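Local coordinates for TTHB210-like domain-containing protein (Thermus thermophilus, PDB 3VG8) that is of unknown function but is controlled by a σE/anti-σE regulatory system and forms a novel homodecamer, at residues F[22-25]-F[26-29]; F[101-104]-F[105-108]. The protein carries 1 engineered substitution. All blocks are in the same frame, centred on the assembly; numbering follows the deposited sequence.

Contact 1: F[22-25]-F[26-29]; sequences YVDP and STLP
An Asx-Pro turn over Asp24-Pro25-Ser26, combined with a type I beta turn that runs on to Thr27, bends the chain as it leaves strand 20-23, and two acceptors of Asp24 bind the residues that follow. The backbone O of Asp24 takes Thr27 N at 2.7 Å, closing the beta turn, with the donor lying 45° above the carbonyl plane. Thr27 OG1 comes to the same oxygen at 2.6 Å, but in the carbonyl plane and on a lone pair. The hydroxyl is placed there by its position between the backbone N and the carbonyl carbon of its own residue (chi1 70°). A water joins this corner, donating to Thr27 OG1 and accepting from Asp24 N.

The Asx half of the motif uses the carboxylate. With CG anti to the backbone N (chi1 178°), Asp24 carries OD2 to within 2.9 Å of Ser26 N, which meets it from above the carboxylate plane. Ser26 OG adds a weak bond to OD2 at 3.0 Å, while OD1 is engaged in a salt bridge with Lys66 of helix 65-71.

Apolar groups line the turn as well: Thr27 CG2 packs on Asp24 CB at 3.5 Å, the two side chains crossing at about a right angle. On the strand side, Val23 CG2 lies 4.0 Å from Leu28 CD2, and Phe33 of strand 33-36 touches both Val23 and Leu28.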
loop_
_atom_site.group_PDB
_atom_site.type_symbol
_atom_site.label_atom_id
_atom_site.label_comp_id
_atom_site.label_asym_id
_atom_site.label_seq_id
_atom_site.Cartn_x
_atom_site.Cartn_y
_atom_site.Cartn_z
ATOM N N TYR F 22 19.933 23.882 -25.228
ATOM C CA TYR F 22 21.069 24.431 -25.927
ATOM C C TYR F 22 21.517 23.457 -26.995
ATOM O O TYR F 22 21.430 22.244 -26.828
ATOM C CB TYR F 22 22.206 24.736 -24.939
ATOM C CG TYR F 22 21.919 25.988 -24.129
ATOM C CD1 TYR F 22 21.496 27.161 -24.767
ATOM C CD2 TYR F 22 22.012 25.998 -22.733
ATOM C CE1 TYR F 22 21.164 28.311 -24.044
ATOM C CE2 TYR F 22 21.685 27.148 -21.995
ATOM C CZ TYR F 22 21.259 28.298 -22.666
ATOM O OH TYR F 22 20.913 29.437 -21.976
ATOM N N VAL F 23 21.971 23.988 -28.116
ATOM C CA VAL F 23 22.437 23.125 -29.180
ATOM C C VAL F 23 23.513 23.849 -29.956
ATOM O O VAL F 23 23.517 25.076 -30.015
ATOM C CB VAL F 23 21.289 22.743 -30.151
ATOM C CG1 VAL F 23 20.754 23.984 -30.859
ATOM C CG2 VAL F 23 21.786 21.730 -31.170
ATOM N N ASP F 24 24.443 23.093 -30.526
ATOM C CA ASP F 24 25.485 23.701 -31.347
ATOM C C ASP F 24 24.809 23.947 -32.695
ATOM O O ASP F 24 24.421 22.996 -33.377
ATOM C CB ASP F 24 26.671 22.750 -31.510
ATOM C CG ASP F 24 27.764 23.320 -32.403
ATOM O OD1 ASP F 24 28.880 22.767 -32.374
ATOM O OD2 ASP F 24 27.509 24.311 -33.133
ATOM N N PRO F 25 24.653 25.229 -33.091
ATOM C CA PRO F 25 24.015 25.613 -34.357
ATOM C C PRO F 25 24.580 24.896 -35.562
ATOM O O PRO F 25 23.859 24.666 -36.536
ATOM C CB PRO F 25 24.251 27.115 -34.426
ATOM C CG PRO F 25 24.299 27.514 -32.964
ATOM C CD PRO F 25 25.163 26.420 -32.387
ATOM N N SER F 26 25.863 24.541 -35.500
ATOM C CA SER F 26 26.500 23.842 -36.609
ATOM C C SER F 26 26.083 22.378 -36.695
ATOM O O SER F 26 26.404 21.703 -37.669
ATOM C CB SER F 26 28.022 23.901 -36.490
ATOM O OG SER F 26 28.509 22.947 -35.555
ATOM N N THR F 27 25.375 21.881 -35.683
ATOM C CA THR F 27 24.947 20.478 -35.675
ATOM C C THR F 27 23.478 20.290 -36.067
ATOM O O THR F 27 22.989 19.168 -36.161
ATOM C CB THR F 27 25.211 19.834 -34.285
ATOM O OG1 THR F 27 24.314 20.376 -33.312
ATOM C CG2 THR F 27 26.637 20.130 -33.831
ATOM N N LEU F 28 22.778 21.392 -36.312
ATOM C CA LEU F 28 21.376 21.331 -36.703
ATOM C C LEU F 28 21.277 20.723 -38.097
ATOM O O LEU F 28 22.226 20.805 -38.869
ATOM C CB LEU F 28 20.764 22.737 -36.702
ATOM C CG LEU F 28 20.630 23.352 -35.310
ATOM C CD1 LEU F 28 20.120 24.779 -35.404
ATOM C CD2 LEU F 28 19.675 22.494 -34.491
ATOM N N PRO F 29 20.114 20.138 -38.451
ATOM C CA PRO F 29 18.887 20.002 -37.665
ATOM C C PRO F 29 18.895 18.868 -36.631
ATOM O O PRO F 29 18.110 18.888 -35.680
ATOM C CB PRO F 29 17.830 19.767 -38.739
ATOM C CG PRO F 29 18.580 18.832 -39.669
ATOM C CD PRO F 29 19.946 19.512 -39.779
HETATM O O HOH W 1 24.672 20.083 -30.659
#

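Contact 2: F[101-104]-F[105-108]; sequences LVSV and DQER
Val102 overlaps the first turn of helix 104-110 with its CB 4.0 Å from Gln106 CB, while its CG2 reaches further along, to 4.1 Å from Glu107 CB. Its neighbour Ser103 supplies the polar part of the contact. Ser103 OG lies between its own backbone N and carbonyl carbon (chi1 74°), a rotation that swings the hydroxyl round to accept from Gln106 N at 3.0 Å with an N-H...O angle of 159°. Gln106 CB also packs against this oxygen, and the amide end of Gln106 leads away from the contact. The first helical backbone bonds follow, from Glu107 N to Ser103 O at 2.9 Å and from Arg108 N to Val104 O.

Beyond them, the neighbours Glu107 and Arg108 pair side-on. Arg108 NH2 lies 2.8 Å from Glu107 OE2, on its syn lone pair and in the guanidinium plane. Arg108 NE meets OE1 at 2.9 Å, tilted from both flat groups. Bent at chi2 and chi3, the Arg108 chain turns NE and NH2 toward the carboxylate, and the pair of bonds restrains the rotation of both groups. Glu107 is further held by Lys44 at OE2 and by Tyr116 OH at OE1, and Arg108 NH1 reaches Asp24 of the second subunit in a salt bridge. Were Glu107 an alanine, Lys44 would probably lose a carboxylate mate, Tyr116 OH a hydrogen-bond partner, and the guanidinium, though still paired with Asp24 of the neighbouring subunit, would be freer to turn. Ser103, immediately before helix 104-110, is a classic serine N-cap, in which a side-chain oxygen accepts from a backbone N-H of the first turn, where the partner carbonyl four residues back lies before the helix.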
loop_
_atom_site.group_PDB
_atom_site.type_symbol
_atom_site.label_atom_id
_atom_site.label_comp_id
_atom_site.label_asym_id
_atom_site.label_seq_id
_atom_site.Cartn_x
_atom_site.Cartn_y
_atom_site.Cartn_z
ATOM N N LEU F 101 20.164 11.009 -18.679
ATOM C CA LEU F 101 21.199 10.758 -17.696
ATOM C C LEU F 101 20.753 10.582 -16.248
ATOM O O LEU F 101 21.592 10.539 -15.353
ATOM C CB LEU F 101 22.247 11.869 -17.812
ATOM C CG LEU F 101 22.442 12.321 -19.276
ATOM C CD1 LEU F 101 23.511 13.400 -19.339
ATOM C CD2 LEU F 101 22.845 11.131 -20.157
ATOM N N VAL F 102 19.439 10.501 -16.032
ATOM C CA VAL F 102 18.851 10.274 -14.709
ATOM C C VAL F 102 17.622 9.353 -14.903
ATOM O O VAL F 102 17.149 9.164 -16.026
ATOM C CB VAL F 102 18.372 11.588 -14.055
ATOM C CG1 VAL F 102 19.552 12.467 -13.699
ATOM C CG2 VAL F 102 17.439 12.326 -15.017
ATOM N N SER F 103 17.097 8.802 -13.816
ATOM C CA SER F 103 15.936 7.909 -13.888
ATOM C C SER F 103 14.764 8.621 -14.555
ATOM O O SER F 103 14.673 9.853 -14.520
ATOM C CB SER F 103 15.507 7.484 -12.480
ATOM O OG SER F 103 14.859 8.569 -11.818
ATOM N N VAL F 104 13.845 7.843 -15.115
ATOM C CA VAL F 104 12.701 8.421 -15.806
ATOM C C VAL F 104 11.847 9.262 -14.868
ATOM O O VAL F 104 11.304 10.282 -15.277
ATOM C CB VAL F 104 11.849 7.326 -16.515
ATOM C CG1 VAL F 104 11.287 6.324 -15.494
ATOM C CG2 VAL F 104 10.730 7.981 -17.307
ATOM N N ASP F 105 11.752 8.869 -13.601
ATOM C CA ASP F 105 10.961 9.662 -12.661
ATOM C C ASP F 105 11.675 10.978 -12.335
ATOM O O ASP F 105 11.036 12.032 -12.241
ATOM C CB ASP F 105 10.671 8.879 -11.371
ATOM C CG ASP F 105 9.746 7.695 -11.598
ATOM O OD1 ASP F 105 8.726 7.833 -12.312
ATOM O OD2 ASP F 105 10.035 6.613 -11.052
ATOM N N GLN F 106 12.990 10.917 -12.148
ATOM C CA GLN F 106 13.772 12.121 -11.870
ATOM C C GLN F 106 13.685 13.084 -13.062
ATOM O O GLN F 106 13.630 14.290 -12.884
ATOM C CB GLN F 106 15.251 11.782 -11.638
ATOM C CG GLN F 106 15.643 11.553 -10.186
ATOM C CD GLN F 106 15.254 12.713 -9.277
ATOM O OE1 GLN F 106 15.697 13.851 -9.465
ATOM N NE2 GLN F 106 14.423 12.426 -8.282
ATOM N N GLU F 107 13.693 12.535 -14.274
ATOM C CA GLU F 107 13.628 13.358 -15.476
ATOM C C GLU F 107 12.339 14.167 -15.473
ATOM O O GLU F 107 12.361 15.382 -15.678
ATOM C CB GLU F 107 13.702 12.466 -16.728
ATOM C CG GLU F 107 13.714 13.191 -18.064
ATOM C CD GLU F 107 12.310 13.453 -18.599
ATOM O OE1 GLU F 107 11.407 12.631 -18.340
ATOM O OE2 GLU F 107 12.113 14.470 -19.290
ATOM N N ARG F 108 11.218 13.497 -15.224
ATOM C CA ARG F 108 9.933 14.187 -15.199
ATOM C C ARG F 108 9.880 15.197 -14.050
ATOM O O ARG F 108 9.291 16.258 -14.182
ATOM C CB ARG F 108 8.788 13.167 -15.085
ATOM C CG ARG F 108 8.512 12.394 -16.395
ATOM C CD ARG F 108 7.853 13.297 -17.457
ATOM N NE ARG F 108 8.830 14.003 -18.272
ATOM C CZ ARG F 108 8.532 14.825 -19.275
ATOM N NH1 ARG F 108 7.262 15.059 -19.601
ATOM N NH2 ARG F 108 9.518 15.417 -19.956
#

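Overall arrangement
From the N terminus, the chain passes helix 3-10 and enters the antiparallel sheet at strand 20-23, where contact 1 forms the turn that starts the connection to strand 33-36. The sheet is then completed, ending in chain order with strand 94-100, before contact 2 starts helix 104-110. The two are in series, neither nesting nor crossing, with centres 24 Å apart on opposite sides of the chain's centre. Contact 1 is a chain turn at the end of an outermost strand of the chain's sheet, tied to helix 65-71; contact 2 closes no loop but starts the last helix, tied to strand 42-50. Between subunits, the helix of contact 2 meets the turn of contact 1 of a neighbouring subunit.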